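Local coordinates for protein coatomer subunit delta (PDB 5FJZ) that contributes a mu-homology domain to the coatomer, a coat probably required for retrograde Golgi-to-ER transport, and through that domain binds a tryptophan-based motif of Dsl1, at residues Ile17-Val22 with Leu107-Val112; Ser36-Val41 with Lys234-Met239; Asp60-Arg65 with Phe69-His74. One frame throughout, in Å; residues are numbered along the deposited sequence. Where two conformers were deposited one is given.

Interaction 1: residues Ile17-Val22 with Leu107-Val112; sequences ISIKEV and LRWRKV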
ATOM      1  N   ILE A  17     -24.864  -4.072  15.027  1.00 18.02           N
ATOM      2  CA  ILE A  17     -24.378  -4.914  13.960  1.00 16.63           C
ATOM      3  C   ILE A  17     -24.342  -4.112  12.666  1.00 17.48           C
ATOM      4  O   ILE A  17     -25.320  -3.441  12.326  1.00 20.68           O
ATOM      5  CB  ILE A  17     -25.288  -6.175  13.797  1.00 17.73           C
ATOM      6  CG1 ILE A  17     -25.198  -7.081  15.039  1.00 23.64           C
ATOM      7  CG2 ILE A  17     -24.922  -6.903  12.529  1.00 16.74           C
ATOM      8  CD1 ILE A  17     -26.372  -8.017  15.144  1.00 23.81           C
ATOM      9  N   SER A  18     -23.195  -4.131  11.964  1.00 17.75           N
ATOM     10  CA  SER A  18     -23.024  -3.395  10.730  0.50 20.30           C
ATOM     11  C   SER A  18     -22.796  -4.384   9.610  1.00 20.50           C
ATOM     12  O   SER A  18     -21.895  -5.217   9.677  1.00 22.26           O
ATOM     13  CB  SER A  18     -21.857  -2.424  10.841  0.50 23.72           C
ATOM     14  OG  SER A  18     -21.721  -1.719   9.632  0.50 31.58           O
ATOM     15  N   ILE A  19     -23.627  -4.300   8.540  1.00 17.18           N
ATOM     16  CA  ILE A  19     -23.434  -5.144   7.408  1.00 19.19           C
ATOM     17  C   ILE A  19     -22.976  -4.251   6.260  1.00 22.14           C
ATOM     18  O   ILE A  19     -23.766  -3.364   5.780  1.00 23.41           O
ATOM     19  CB  ILE A  19     -24.756  -5.850   7.050  1.00 20.75           C
ATOM     20  CG1 ILE A  19     -25.242  -6.711   8.229  1.00 22.22           C
ATOM     21  CG2 ILE A  19     -24.613  -6.720   5.814  1.00 20.58           C
ATOM     22  CD1 ILE A  19     -26.665  -7.251   8.071  1.00 21.62           C
ATOM     23  N   LYS A  20     -21.710  -4.397   5.880  1.00 18.21           N
ATOM     24  CA  LYS A  20     -21.089  -3.416   4.959  1.00 18.51           C
ATOM     25  C   LYS A  20     -20.711  -4.077   3.686  1.00 18.18           C
ATOM     26  O   LYS A  20     -20.015  -5.106   3.713  1.00 20.61           O
ATOM     27  CB  LYS A  20     -19.856  -2.826   5.642  1.00 17.03           C
ATOM     28  CG  LYS A  20     -20.148  -1.923   6.826  1.00 24.30           C
ATOM     29  CD  LYS A  20     -18.835  -1.458   7.511  1.00 27.70           C
ATOM     30  CE  LYS A  20     -19.058  -0.162   8.249  1.00 37.42           C
ATOM     31  NZ  LYS A  20     -17.988   0.092   9.271  1.00 40.06           N
ATOM     32  N   GLU A  21     -21.217  -3.598   2.557  1.00 15.03           N
ATOM     33  CA  GLU A  21     -20.860  -4.124   1.227  1.00 17.38           C
ATOM     34  C   GLU A  21     -20.214  -3.092   0.349  1.00 16.50           C
ATOM     35  O   GLU A  21     -20.541  -1.858   0.408  1.00 16.23           O
ATOM     36  CB  GLU A  21     -22.047  -4.804   0.521  1.00 19.20           C
ATOM     37  CG  GLU A  21     -22.456  -6.014   1.335  1.00 23.50           C
ATOM     38  CD  GLU A  21     -23.652  -6.772   0.834  1.00 27.92           C
ATOM     39  OE1 GLU A  21     -24.503  -6.141   0.147  1.00 31.47           O
ATOM     40  OE2 GLU A  21     -23.711  -8.002   1.086  1.00 27.66           O
ATOM     41  N   VAL A  22     -19.185  -3.522  -0.357  1.00 16.10           N
ATOM     42  CA  VAL A  22     -18.421  -2.677  -1.288  1.00 15.41           C
ATOM     43  C   VAL A  22     -18.409  -3.293  -2.673  1.00 16.07           C
ATOM     44  O   VAL A  22     -18.217  -4.470  -2.820  1.00 15.03           O
ATOM     45  CB  VAL A  22     -16.956  -2.563  -0.825  1.00 16.51           C
ATOM     46  CG1 VAL A  22     -16.112  -1.776  -1.804  1.00 17.99           C
ATOM     47  CG2 VAL A  22     -16.887  -1.952   0.541  1.00 15.82           C
ATOM     48  N   LEU A 107     -17.547 -12.071   9.944  1.00 17.86           N
ATOM     49  CA  LEU A 107     -17.875 -12.801   8.757  1.00 17.76           C
ATOM     50  C   LEU A 107     -17.600 -11.922   7.560  1.00 13.23           C
ATOM     51  O   LEU A 107     -17.892 -10.704   7.586  1.00 17.60           O
ATOM     52  CB  LEU A 107     -19.372 -13.237   8.810  1.00 14.70           C
ATOM     53  CG  LEU A 107     -19.879 -13.969   7.574  1.00 16.87           C
ATOM     54  CD1 LEU A 107     -19.337 -15.403   7.582  1.00 18.13           C
ATOM     55  CD2 LEU A 107     -21.420 -14.023   7.646  1.00 16.72           C
ATOM     56  N   ARG A 108     -17.068 -12.498   6.521  1.00 15.00           N
ATOM     57  CA  ARG A 108     -16.784 -11.817   5.252  1.00 16.32           C
ATOM     58  C   ARG A 108     -17.216 -12.690   4.073  1.00 15.30           C
ATOM     59  O   ARG A 108     -17.369 -13.922   4.192  1.00 13.89           O
ATOM     60  CB  ARG A 108     -15.247 -11.690   5.080  1.00 20.06           C
ATOM     61  CG  ARG A 108     -14.667 -10.580   5.891  1.00 25.09           C
ATOM     62  CD  ARG A 108     -13.156 -10.701   5.809  1.00 33.23           C
ATOM     63  NE  ARG A 108     -12.520  -9.464   6.270  1.00 45.52           N
ATOM     64  CZ  ARG A 108     -11.211  -9.355   6.499  1.00 53.62           C
ATOM     65  NH1 ARG A 108     -10.392 -10.412   6.335  1.00 55.95           N
ATOM     66  NH2 ARG A 108     -10.717  -8.198   6.911  1.00 60.11           N
ATOM     67  N   TRP A 109     -17.473 -12.035   2.951  1.00 16.06           N
ATOM     68  CA  TRP A 109     -17.922 -12.669   1.740  1.00 13.15           C
ATOM     69  C   TRP A 109     -17.394 -11.909   0.566  1.00 13.57           C
ATOM     70  O   TRP A 109     -17.062 -10.758   0.669  1.00 12.93           O
ATOM     71  CB  TRP A 109     -19.461 -12.890   1.746  1.00 13.07           C
ATOM     72  CG  TRP A 109     -20.308 -11.686   1.926  1.00 13.78           C
ATOM     73  CD1 TRP A 109     -20.942 -10.974   0.931  1.00 13.65           C
ATOM     74  CD2 TRP A 109     -20.680 -11.093   3.159  1.00 11.93           C
ATOM     75  NE1 TRP A 109     -21.679  -9.909   1.530  1.00 18.45           N
ATOM     76  CE2 TRP A 109     -21.570 -10.021   2.888  1.00 12.61           C
ATOM     77  CE3 TRP A 109     -20.473 -11.440   4.509  1.00 12.74           C
ATOM     78  CZ2 TRP A 109     -22.027  -9.232   3.857  1.00 14.91           C
ATOM     79  CZ3 TRP A 109     -20.965 -10.644   5.452  1.00 14.21           C
ATOM     80  CH2 TRP A 109     -21.715  -9.569   5.166  1.00 15.30           C
ATOM     81  N   ARG A 110     -17.345 -12.569  -0.582  1.00 14.32           N
ATOM     82  CA  ARG A 110     -16.897 -11.980  -1.814  1.00 15.87           C
ATOM     83  C   ARG A 110     -17.472 -12.726  -2.994  1.00 15.55           C
ATOM     84  O   ARG A 110     -17.381 -13.954  -3.050  1.00 16.23           O
ATOM     85  CB  ARG A 110     -15.372 -12.060  -1.907  1.00 15.17           C
ATOM     86  CG  ARG A 110     -14.795 -11.312  -3.089  1.00 18.07           C
ATOM     87  CD  ARG A 110     -13.285 -11.126  -2.963  1.00 20.47           C
ATOM     88  NE  ARG A 110     -12.593 -12.310  -3.352  1.00 19.17           N
ATOM     89  CZ  ARG A 110     -12.230 -12.610  -4.591  1.00 17.09           C
ATOM     90  NH1 ARG A 110     -12.334 -11.746  -5.560  1.00 16.37           N
ATOM     91  NH2 ARG A 110     -11.593 -13.733  -4.849  1.00 15.96           N
ATOM     92  N   LYS A 111     -17.952 -11.987  -3.968  1.00 15.34           N
ATOM     93  CA  LYS A 111     -18.467 -12.642  -5.162  1.00 15.94           C
ATOM     94  C   LYS A 111     -18.089 -11.831  -6.335  1.00 15.07           C
ATOM     95  O   LYS A 111     -18.032 -10.578  -6.267  1.00 14.34           O
ATOM     96  CB  LYS A 111     -19.994 -12.818  -5.072  1.00 17.59           C
ATOM     97  CG  LYS A 111     -20.474 -13.496  -6.310  1.00 22.58           C
ATOM     98  CD  LYS A 111     -21.810 -14.165  -6.130  1.00 22.83           C
ATOM     99  CE  LYS A 111     -22.305 -14.715  -7.445  1.00 24.48           C
ATOM    100  NZ  LYS A 111     -23.674 -15.144  -7.197  1.00 26.57           N
ATOM    101  N   VAL A 112     -17.787 -12.536  -7.424  1.00 15.97           N
ATOM    102  CA  VAL A 112     -17.376 -11.948  -8.648  1.00 16.81           C
ATOM    103  C   VAL A 112     -18.381 -12.229  -9.761  1.00 18.93           C
ATOM    104  O   VAL A 112     -19.056 -13.270  -9.794  1.00 19.60           O
ATOM    105  CB  VAL A 112     -15.964 -12.324  -9.132  1.00 17.73           C
ATOM    106  CG1 VAL A 112     -14.882 -12.051  -8.085  1.00 17.64           C
ATOM    107  CG2 VAL A 112     -15.896 -13.690  -9.772  1.00 20.42           C
TER
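Two torsions bring Trp109 and Glu21 together. Trp109 holds CG between its backbone N and carbonyl carbon (chi1 57°), which lays the indole across the sheet, while Glu21 sets CG beside its own N (chi1 -64°) and runs extended from there, so that its carboxylate arrives at the pyrrole edge of the ring. Trp109 NE1 donates to Glu21 OE2 at 2.8 Å with an N-H...O angle of 146°, a noticeably bent bond. The oxygen sits close to the indole plane and is met on its anti side, and the carboxylate is turned steeply against the ring. Further round the same rim, Ile19 CG2 touches the benzo edge at 4.1 Å from Trp109 CZ2. The two backbones are not neighbours: the CA atoms of Glu21 and Trp109 are 9.1 Å apart, because strand 33-46 runs between strands 15-27 and 104-113, antiparallel to both, in the large mixed sheet of the mu-homology domain. The indole bridges that middle strand at Gly40, whose CA lies 3.5 Å from Trp109 CE2 and carries no side chain to hold the ring off. Leu38, Leu42 and Met239 also pack on the tryptophan. Glu21 OE2 is buried and takes a further hydrogen bond from outside the pair, with Thr237 OG1, plus a weak one with Ser235 OG, which fixes the carboxylate in front of the indole. A leucine in place of Trp109 would probably leave Glu21 OE2 without its N-H donor and open a gap over Gly40. Arg108, the residue before the tryptophan, makes a cation-pi contact with an aromatic side chain of the bound peptide.

Interaction 2: residues Ser36-Val41 with Lys234-Met239; sequences SELKGV and KSFTGM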
ATOM      1  N   SER A  36     -17.182  -7.302 -12.306  1.00 13.60           N
ATOM      2  CA  SER A  36     -17.664  -6.789 -11.085  1.00 15.67           C
ATOM      3  C   SER A  36     -17.195  -7.674  -9.922  1.00 16.83           C
ATOM      4  O   SER A  36     -16.897  -8.856 -10.066  1.00 17.48           O
ATOM      5  CB  SER A  36     -19.204  -6.502 -11.050  1.00 18.44           C
ATOM      6  OG  SER A  36     -19.960  -7.671 -11.363  1.00 18.20           O
ATOM      7  N   GLU A  37     -17.173  -7.079  -8.748  1.00 16.15           N
ATOM      8  CA  GLU A  37     -16.766  -7.746  -7.546  1.00 16.87           C
ATOM      9  C   GLU A  37     -17.350  -7.066  -6.352  1.00 16.47           C
ATOM     10  O   GLU A  37     -17.208  -5.847  -6.143  1.00 14.36           O
ATOM     11  CB  GLU A  37     -15.251  -7.808  -7.444  1.00 20.69           C
ATOM     12  CG  GLU A  37     -14.730  -8.407  -6.119  1.00 23.76           C
ATOM     13  CD  GLU A  37     -13.257  -8.091  -5.862  1.00 25.35           C
ATOM     14  OE1 GLU A  37     -12.792  -6.934  -6.073  1.00 28.95           O
ATOM     15  OE2 GLU A  37     -12.539  -9.026  -5.462  1.00 30.88           O
ATOM     16  N   LEU A  38     -18.069  -7.839  -5.563  1.00 15.21           N
ATOM     17  CA  LEU A  38     -18.704  -7.397  -4.354  1.00 18.29           C
ATOM     18  C   LEU A  38     -17.953  -7.996  -3.145  1.00 16.42           C
ATOM     19  O   LEU A  38     -17.801  -9.207  -3.056  1.00 21.82           O
ATOM     20  CB  LEU A  38     -20.187  -7.797  -4.364  1.00 17.47           C
ATOM     21  CG  LEU A  38     -21.231  -7.604  -3.233  1.00 22.05           C
ATOM     22  CD1 LEU A  38     -20.855  -8.092  -1.777  1.00 19.68           C
ATOM     23  CD2 LEU A  38     -21.829  -6.207  -3.160  1.00 22.74           C
ATOM     24  N   LYS A  39     -17.672  -7.175  -2.153  1.00 16.70           N
ATOM     25  CA  LYS A  39     -17.050  -7.644  -0.896  1.00 15.67           C
ATOM     26  C   LYS A  39     -17.861  -7.277   0.216  1.00 14.16           C
ATOM     27  O   LYS A  39     -18.410  -6.131   0.254  1.00 15.00           O
ATOM     28  CB  LYS A  39     -15.654  -7.023  -0.775  1.00 17.86           C
ATOM     29  CG  LYS A  39     -14.689  -7.559  -1.794  1.00 22.49           C
ATOM     30  CD  LYS A  39     -13.360  -6.771  -1.779  1.00 30.47           C
ATOM     31  CE  LYS A  39     -12.268  -7.477  -1.017  1.00 40.04           C
ATOM     32  NZ  LYS A  39     -10.921  -7.066  -1.557  1.00 44.75           N
ATOM     33  N   GLY A  40     -18.074  -8.176   1.168  1.00 12.70           N
ATOM     34  CA  GLY A  40     -18.883  -7.786   2.349  1.00 13.66           C
ATOM     35  C   GLY A  40     -18.270  -8.171   3.652  1.00 13.88           C
ATOM     36  O   GLY A  40     -17.507  -9.101   3.687  1.00 14.91           O
ATOM     37  N   VAL A  41     -18.678  -7.492   4.706  1.00 16.06           N
ATOM     38  CA  VAL A  41     -18.289  -7.860   6.053  1.00 16.27           C
ATOM     39  C   VAL A  41     -19.430  -7.632   6.969  1.00 14.14           C
ATOM     40  O   VAL A  41     -20.192  -6.628   6.845  1.00 15.35           O
ATOM     41  CB  VAL A  41     -16.975  -7.070   6.483  1.00 16.50           C
ATOM     42  CG1 VAL A  41     -17.229  -5.587   6.671  1.00 20.15           C
ATOM     43  CG2 VAL A  41     -16.483  -7.533   7.849  1.00 19.13           C
ATOM     44  N   LYS A 234     -31.912  -5.161   5.328  1.00 27.83           N
ATOM     45  CA  LYS A 234     -31.199  -6.165   4.554  1.00 27.88           C
ATOM     46  C   LYS A 234     -30.150  -5.414   3.730  1.00 24.08           C
ATOM     47  O   LYS A 234     -30.508  -4.417   3.076  1.00 25.69           O
ATOM     48  CB  LYS A 234     -32.147  -6.814   3.596  1.00 34.22           C
ATOM     49  CG  LYS A 234     -32.796  -8.066   4.072  1.00 42.73           C
ATOM     50  CD  LYS A 234     -33.274  -8.798   2.830  1.00 51.51           C
ATOM     51  CE  LYS A 234     -34.263  -9.889   3.148  1.00 56.20           C
ATOM     52  NZ  LYS A 234     -35.129 -10.117   1.966  1.00 58.30           N
ATOM     53  N   SER A 235     -28.964  -5.982   3.564  1.00 22.80           N
ATOM     54  CA  SER A 235     -27.939  -5.498   2.642  1.00 24.67           C
ATOM     55  C   SER A 235     -28.331  -5.664   1.191  1.00 22.75           C
ATOM     56  O   SER A 235     -29.296  -6.411   0.857  1.00 24.95           O
ATOM     57  CB  SER A 235     -26.573  -6.264   2.856  1.00 20.74           C
ATOM     58  OG  SER A 235     -26.580  -7.555   2.206  1.00 24.56           O
ATOM     59  N   PHE A 236     -27.519  -5.087   0.318  1.00 20.36           N
ATOM     60  CA  PHE A 236     -27.610  -5.313  -1.133  1.00 20.57           C
ATOM     61  C   PHE A 236     -27.759  -6.793  -1.529  1.00 22.75           C
ATOM     62  O   PHE A 236     -28.543  -7.130  -2.405  1.00 25.22           O
ATOM     63  CB  PHE A 236     -26.467  -4.602  -1.937  1.00 24.54           C
ATOM     64  CG  PHE A 236     -26.572  -4.723  -3.468  1.00 24.86           C
ATOM     65  CD1 PHE A 236     -27.630  -4.114  -4.196  1.00 28.40           C
ATOM     66  CD2 PHE A 236     -25.575  -5.368  -4.205  1.00 31.05           C
ATOM     67  CE1 PHE A 236     -27.687  -4.190  -5.592  1.00 30.41           C
ATOM     68  CE2 PHE A 236     -25.632  -5.441  -5.615  1.00 29.22           C
ATOM     69  CZ  PHE A 236     -26.686  -4.871  -6.303  1.00 28.43           C
ATOM     70  N   THR A 237     -26.947  -7.659  -0.985  1.00 21.61           N
ATOM     71  CA  THR A 237     -26.999  -9.076  -1.447  1.00 22.00           C
ATOM     72  C   THR A 237     -28.049  -9.839  -0.628  1.00 21.41           C
ATOM     73  O   THR A 237     -28.188 -11.037  -0.800  1.00 23.66           O
ATOM     74  CB  THR A 237     -25.668  -9.765  -1.287  1.00 22.78           C
ATOM     75  OG1 THR A 237     -25.296  -9.659   0.093  1.00 18.63           O
ATOM     76  CG2 THR A 237     -24.635  -9.127  -2.201  1.00 24.03           C
ATOM     77  N   GLY A 238     -28.743  -9.169   0.283  1.00 19.47           N
ATOM     78  CA  GLY A 238     -29.717  -9.869   1.166  1.00 21.96           C
ATOM     79  C   GLY A 238     -29.269 -10.282   2.549  1.00 21.81           C
ATOM     80  O   GLY A 238     -30.000 -10.953   3.242  1.00 23.07           O
ATOM     81  N   MET A 239     -28.032  -9.951   2.972  1.00 21.90           N
ATOM     82  CA  MET A 239     -27.621 -10.264   4.318  1.00 21.37           C
ATOM     83  C   MET A 239     -28.417  -9.469   5.355  1.00 20.92           C
ATOM     84  O   MET A 239     -28.676  -8.280   5.190  1.00 18.62           O
ATOM     85  CB  MET A 239     -26.065 -10.003   4.431  1.00 22.93           C
ATOM     86  CG  MET A 239     -25.345 -10.344   5.791  1.00 24.61           C
ATOM     87  SD  MET A 239     -25.482 -12.016   6.468  1.00 30.03           S
ATOM     88  CE  MET A 239     -24.632 -12.974   5.214  1.00 22.35           C
TER
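Leu38 and Thr237 meet tip to tip where strand 33-46, in the large sheet of the mu-homology domain, is covered by the type I beta turn Ser235-Gly238. Leu38 CB points toward the turn. With CG anti to the backbone N (chi1 176°), the chain carries on in that direction, and CG itself meets the Thr237 methyl, CG2, at 3.9 Å. From there the branches part. Leu38 CD1 stays on the same methyl, also 3.9 Å from Thr237 CG2, whereas CD2 leans over to the rim of the phenyl ring, 4.0 Å from Phe236 CD2 and near the ring plane. One leucine thus engages both central residues of the turn. The threonine divides its branches: CG2 faces the leucine, and OG1 hydrogen-bonds with Glu21 OE2 on strand 15-27. The turn is closed by Gly238 N to Ser235 O at 2.9 Å, and Gly238 takes a positive phi that would press a side chain against the preceding carbonyl. A second clasp comes from a side chain, with Met239 N donating to Ser235 OG over 2.9 Å at an N-H...O angle of 135°.

Interaction 3: residues Asp60-Arg65 with Phe69-His74; sequences DSIDVR and FQFKTH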
ATOM      1  N   ASP A  60     -33.163 -16.286   8.035  1.00 23.43           N
ATOM      2  CA  ASP A  60     -33.397 -17.627   7.500  1.00 23.83           C
ATOM      3  C   ASP A  60     -33.290 -17.594   5.972  1.00 23.37           C
ATOM      4  O   ASP A  60     -32.992 -18.625   5.325  1.00 31.64           O
ATOM      5  CB  ASP A  60     -34.782 -18.066   7.934  1.00 26.92           C
ATOM      6  CG  ASP A  60     -34.835 -18.550   9.377  1.00 32.55           C
ATOM      7  OD1 ASP A  60     -33.887 -19.293   9.767  1.00 44.11           O
ATOM      8  OD2 ASP A  60     -35.840 -18.253  10.089  1.00 36.37           O
ATOM      9  N   SER A  61     -33.502 -16.420   5.382  1.00 28.45           N
ATOM     10  CA  SER A  61     -33.454 -16.286   3.889  1.00 28.40           C
ATOM     11  C   SER A  61     -32.065 -16.382   3.302  1.00 30.61           C
ATOM     12  O   SER A  61     -31.931 -16.442   2.095  1.00 29.79           O
ATOM     13  CB  SER A  61     -34.095 -14.972   3.418  1.00 29.49           C
ATOM     14  OG  SER A  61     -33.488 -13.843   4.051  1.00 30.58           O
ATOM     15  N   ILE A  62     -31.031 -16.392   4.138  1.00 29.96           N
ATOM     16  CA  ILE A  62     -29.653 -16.396   3.616  1.00 30.67           C
ATOM     17  C   ILE A  62     -29.236 -17.778   3.357  1.00 26.76           C
ATOM     18  O   ILE A  62     -29.358 -18.670   4.240  1.00 23.43           O
ATOM     19  CB  ILE A  62     -28.663 -15.789   4.618  1.00 29.22           C
ATOM     20  CG1 ILE A  62     -29.033 -14.334   4.775  1.00 30.56           C
ATOM     21  CG2 ILE A  62     -27.210 -15.934   4.157  1.00 36.85           C
ATOM     22  CD1 ILE A  62     -28.732 -13.810   6.135  1.00 37.22           C
ATOM     23  N   ASP A  63     -28.580 -17.952   2.234  1.00 20.62           N
ATOM     24  CA  ASP A  63     -27.936 -19.235   2.006  1.00 19.21           C
ATOM     25  C   ASP A  63     -26.418 -19.222   2.356  1.00 21.90           C
ATOM     26  O   ASP A  63     -25.565 -18.895   1.521  1.00 25.93           O
ATOM     27  CB  ASP A  63     -28.059 -19.515   0.553  1.00 17.53           C
ATOM     28  CG  ASP A  63     -27.536 -20.865   0.173  1.00 17.57           C
ATOM     29  OD1 ASP A  63     -27.163 -21.719   1.003  1.00 16.63           O
ATOM     30  OD2 ASP A  63     -27.530 -21.108  -1.067  1.00 17.26           O
ATOM     31  N   VAL A  64     -26.100 -19.821   3.487  1.00 20.40           N
ATOM     32  CA  VAL A  64     -24.686 -19.884   3.956  1.00 26.42           C
ATOM     33  C   VAL A  64     -23.834 -20.992   3.266  1.00 23.18           C
ATOM     34  O   VAL A  64     -22.629 -21.073   3.486  1.00 24.33           O
ATOM     35  CB  VAL A  64     -24.661 -20.038   5.473  1.00 23.81           C
ATOM     36  CG1 VAL A  64     -25.394 -18.870   6.113  1.00 27.79           C
ATOM     37  CG2 VAL A  64     -25.287 -21.351   5.926  1.00 26.87           C
ATOM     38  N   ARG A  65     -24.488 -21.826   2.431  1.00 23.69           N
ATOM     39  CA  ARG A  65     -23.752 -22.847   1.654  0.50 22.28           C
ATOM     40  C   ARG A  65     -23.603 -22.455   0.194  1.00 19.99           C
ATOM     41  O   ARG A  65     -23.245 -23.261  -0.658  1.00 19.61           O
ATOM     42  CB  ARG A  65     -24.452 -24.181   1.831  0.50 25.01           C
ATOM     43  CG  ARG A  65     -24.220 -24.657   3.292  0.50 28.27           C
ATOM     44  CD  ARG A  65     -23.731 -26.101   3.271  0.50 31.32           C
ATOM     45  NE  ARG A  65     -23.753 -26.766   4.573  0.50 34.87           N
ATOM     46  CZ  ARG A  65     -22.707 -27.366   5.127  0.50 33.66           C
ATOM     47  NH1 ARG A  65     -21.539 -27.347   4.527  0.50 35.13           N
ATOM     48  NH2 ARG A  65     -22.830 -27.961   6.296  0.50 31.67           N
ATOM     49  N   PHE A  69     -20.153 -17.176  -2.747  1.00 14.43           N
ATOM     50  CA  PHE A  69     -19.905 -16.098  -1.797  1.00 18.87           C
ATOM     51  C   PHE A  69     -18.630 -16.217  -0.925  1.00 15.32           C
ATOM     52  O   PHE A  69     -18.246 -15.235  -0.342  1.00 16.05           O
ATOM     53  CB  PHE A  69     -21.124 -15.838  -0.920  1.00 23.45           C
ATOM     54  CG  PHE A  69     -22.134 -14.961  -1.596  1.00 26.64           C
ATOM     55  CD1 PHE A  69     -22.026 -13.604  -1.547  1.00 25.14           C
ATOM     56  CD2 PHE A  69     -23.148 -15.515  -2.345  1.00 33.32           C
ATOM     57  CE1 PHE A  69     -22.971 -12.801  -2.191  1.00 32.62           C
ATOM     58  CE2 PHE A  69     -24.110 -14.730  -2.984  1.00 34.37           C
ATOM     59  CZ  PHE A  69     -24.001 -13.356  -2.919  1.00 34.53           C
ATOM     60  N   GLN A  70     -17.968 -17.361  -0.967  1.00 18.73           N
ATOM     61  CA  GLN A  70     -16.848 -17.750  -0.080  1.00 21.36           C
ATOM     62  C   GLN A  70     -16.999 -17.103   1.298  1.00 19.74           C
ATOM     63  O   GLN A  70     -16.193 -16.240   1.640  1.00 20.27           O
ATOM     64  CB  GLN A  70     -15.495 -17.322  -0.715  1.00 24.77           C
ATOM     65  CG  GLN A  70     -14.907 -18.367  -1.594  1.00 33.21           C
ATOM     66  CD  GLN A  70     -14.125 -19.400  -0.758  1.00 30.74           C
ATOM     67  OE1 GLN A  70     -14.693 -20.164   0.034  1.00 34.02           O
ATOM     68  NE2 GLN A  70     -12.835 -19.438  -0.965  1.00 31.47           N
ATOM     69  N   PHE A  71     -18.037 -17.461   1.997  1.00 19.50           N
ATOM     70  CA  PHE A  71     -18.302 -17.037   3.366  1.00 18.88           C
ATOM     71  C   PHE A  71     -17.103 -17.502   4.210  1.00 19.71           C
ATOM     72  O   PHE A  71     -16.628 -18.623   4.100  1.00 21.77           O
ATOM     73  CB  PHE A  71     -19.602 -17.577   3.898  1.00 19.35           C
ATOM     74  CG  PHE A  71     -20.819 -16.884   3.432  1.00 17.44           C
ATOM     75  CD1 PHE A  71     -21.085 -15.574   3.809  1.00 19.60           C
ATOM     76  CD2 PHE A  71     -21.720 -17.523   2.576  1.00 21.63           C
ATOM     77  CE1 PHE A  71     -22.197 -14.922   3.382  1.00 23.12           C
ATOM     78  CE2 PHE A  71     -22.855 -16.851   2.166  1.00 18.49           C
ATOM     79  CZ  PHE A  71     -23.100 -15.572   2.571  1.00 20.65           C
ATOM     80  N   LYS A  72     -16.570 -16.581   4.970  1.00 17.13           N
ATOM     81  CA  LYS A  72     -15.311 -16.861   5.719  1.00 20.78           C
ATOM     82  C   LYS A  72     -15.533 -16.266   7.069  1.00 17.24           C
ATOM     83  O   LYS A  72     -15.892 -15.092   7.194  1.00 15.33           O
ATOM     84  CB  LYS A  72     -14.092 -16.270   5.020  1.00 25.26           C
ATOM     85  CG  LYS A  72     -12.770 -16.650   5.677  1.00 33.34           C
ATOM     86  CD  LYS A  72     -11.688 -15.594   5.448  1.00 43.14           C
ATOM     87  CE  LYS A  72     -11.202 -15.573   3.982  1.00 43.40           C
ATOM     88  NZ  LYS A  72     -12.072 -14.753   3.062  1.00 42.81           N
ATOM     89  N   THR A  73     -15.467 -17.110   8.084  1.00 18.93           N
ATOM     90  CA  THR A  73     -15.642 -16.683   9.462  1.00 22.77           C
ATOM     91  C   THR A  73     -14.266 -16.319  10.056  1.00 19.55           C
ATOM     92  O   THR A  73     -13.191 -16.774   9.656  1.00 20.95           O
ATOM     93  CB  THR A  73     -16.253 -17.772  10.394  1.00 22.73           C
ATOM     94  OG1 THR A  73     -15.517 -18.972  10.188  1.00 21.78           O
ATOM     95  CG2 THR A  73     -17.744 -17.975  10.129  1.00 22.66           C
ATOM     96  N   HIS A  74     -14.330 -15.368  10.933  1.00 20.63           N
ATOM     97  CA  HIS A  74     -13.119 -14.948  11.652  1.00 22.72           C
ATOM     98  C   HIS A  74     -12.514 -16.159  12.349  1.00 20.65           C
ATOM     99  O   HIS A  74     -13.276 -17.042  12.823  1.00 23.32           O
ATOM    100  CB  HIS A  74     -13.520 -13.850  12.625  1.00 22.47           C
ATOM    101  CG  HIS A  74     -12.378 -13.301  13.391  1.00 25.70           C
ATOM    102  ND1 HIS A  74     -11.814 -13.971  14.450  1.00 25.60           N
ATOM    103  CD2 HIS A  74     -11.661 -12.176  13.218  1.00 27.38           C
ATOM    104  CE1 HIS A  74     -10.831 -13.240  14.948  1.00 27.48           C
ATOM    105  NE2 HIS A  74     -10.707 -12.159  14.210  1.00 30.95           N
TER
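Asp63, whose carbonyl O rests against the Phe71 ring, reaches forward with its carboxylate to the main chain two residues on: Arg65 N donates to Asp63 OD1 at 3.0 Å with an N-H...O angle of 147°, the mark of an Asx turn. The amide comes from above the carboxylate plane, and the bond helps hold the bend that presents the carbonyls of Asp63 and Val64 to the aromatic. Phe71 keeps CG beside its backbone N (chi1 -78°), directing the ring at that bend. Phe71 CE2 lies 3.5 Å from Asp63 O, CD2 is 3.8 Å from Val64 O, and both ring carbons are 4.0 Å from Val64 CA, so the contact is mostly ring against main chain. At the far end Phe71 CZ just reaches Ile62 CG2, at 4.4 Å. Behind the ring, Phe69 CB stands 3.7 Å above one face, offset toward the rim. The second segment runs into the short strand 72-73, which is outermost within this chain in the large sheet of the mu-homology domain and pairs antiparallel with strand 104-113; the 60-65 loop packs on Phe71, just ahead of that strand. Met239 adds its side chain to both Phe71 and Ile62, while Lys86 NZ hydrogen-bonds with the carbonyls of Asp60 and Ile62. Past the strand, His74 stacks its ring on an aromatic side chain of the bound Dsl1 peptide.

How the interactions relate
From the N terminus the chain lays down 17-22 and then 36-41 as neighbouring strands, loops out through 60-65 and comes back at 69-74, so interaction 3 closes first, across three residues. Strand 104-113 then returns beside 33-46, and 107-112 closes interaction 1 over 84 residues. Much later the loop 234-239 arrives on top of the sheet and completes interaction 2. Interactions 1 and 2 cross, their segments alternating along the chain, and both enclose interaction 3. Together they tie the 60-74 edge and the late loop to strands 15-27, 33-46 and 104-113. Met239 and Thr237 join interactions 2 and 3, and Arg110 of interaction 1 is salt-bridged to Glu37 of interaction 2.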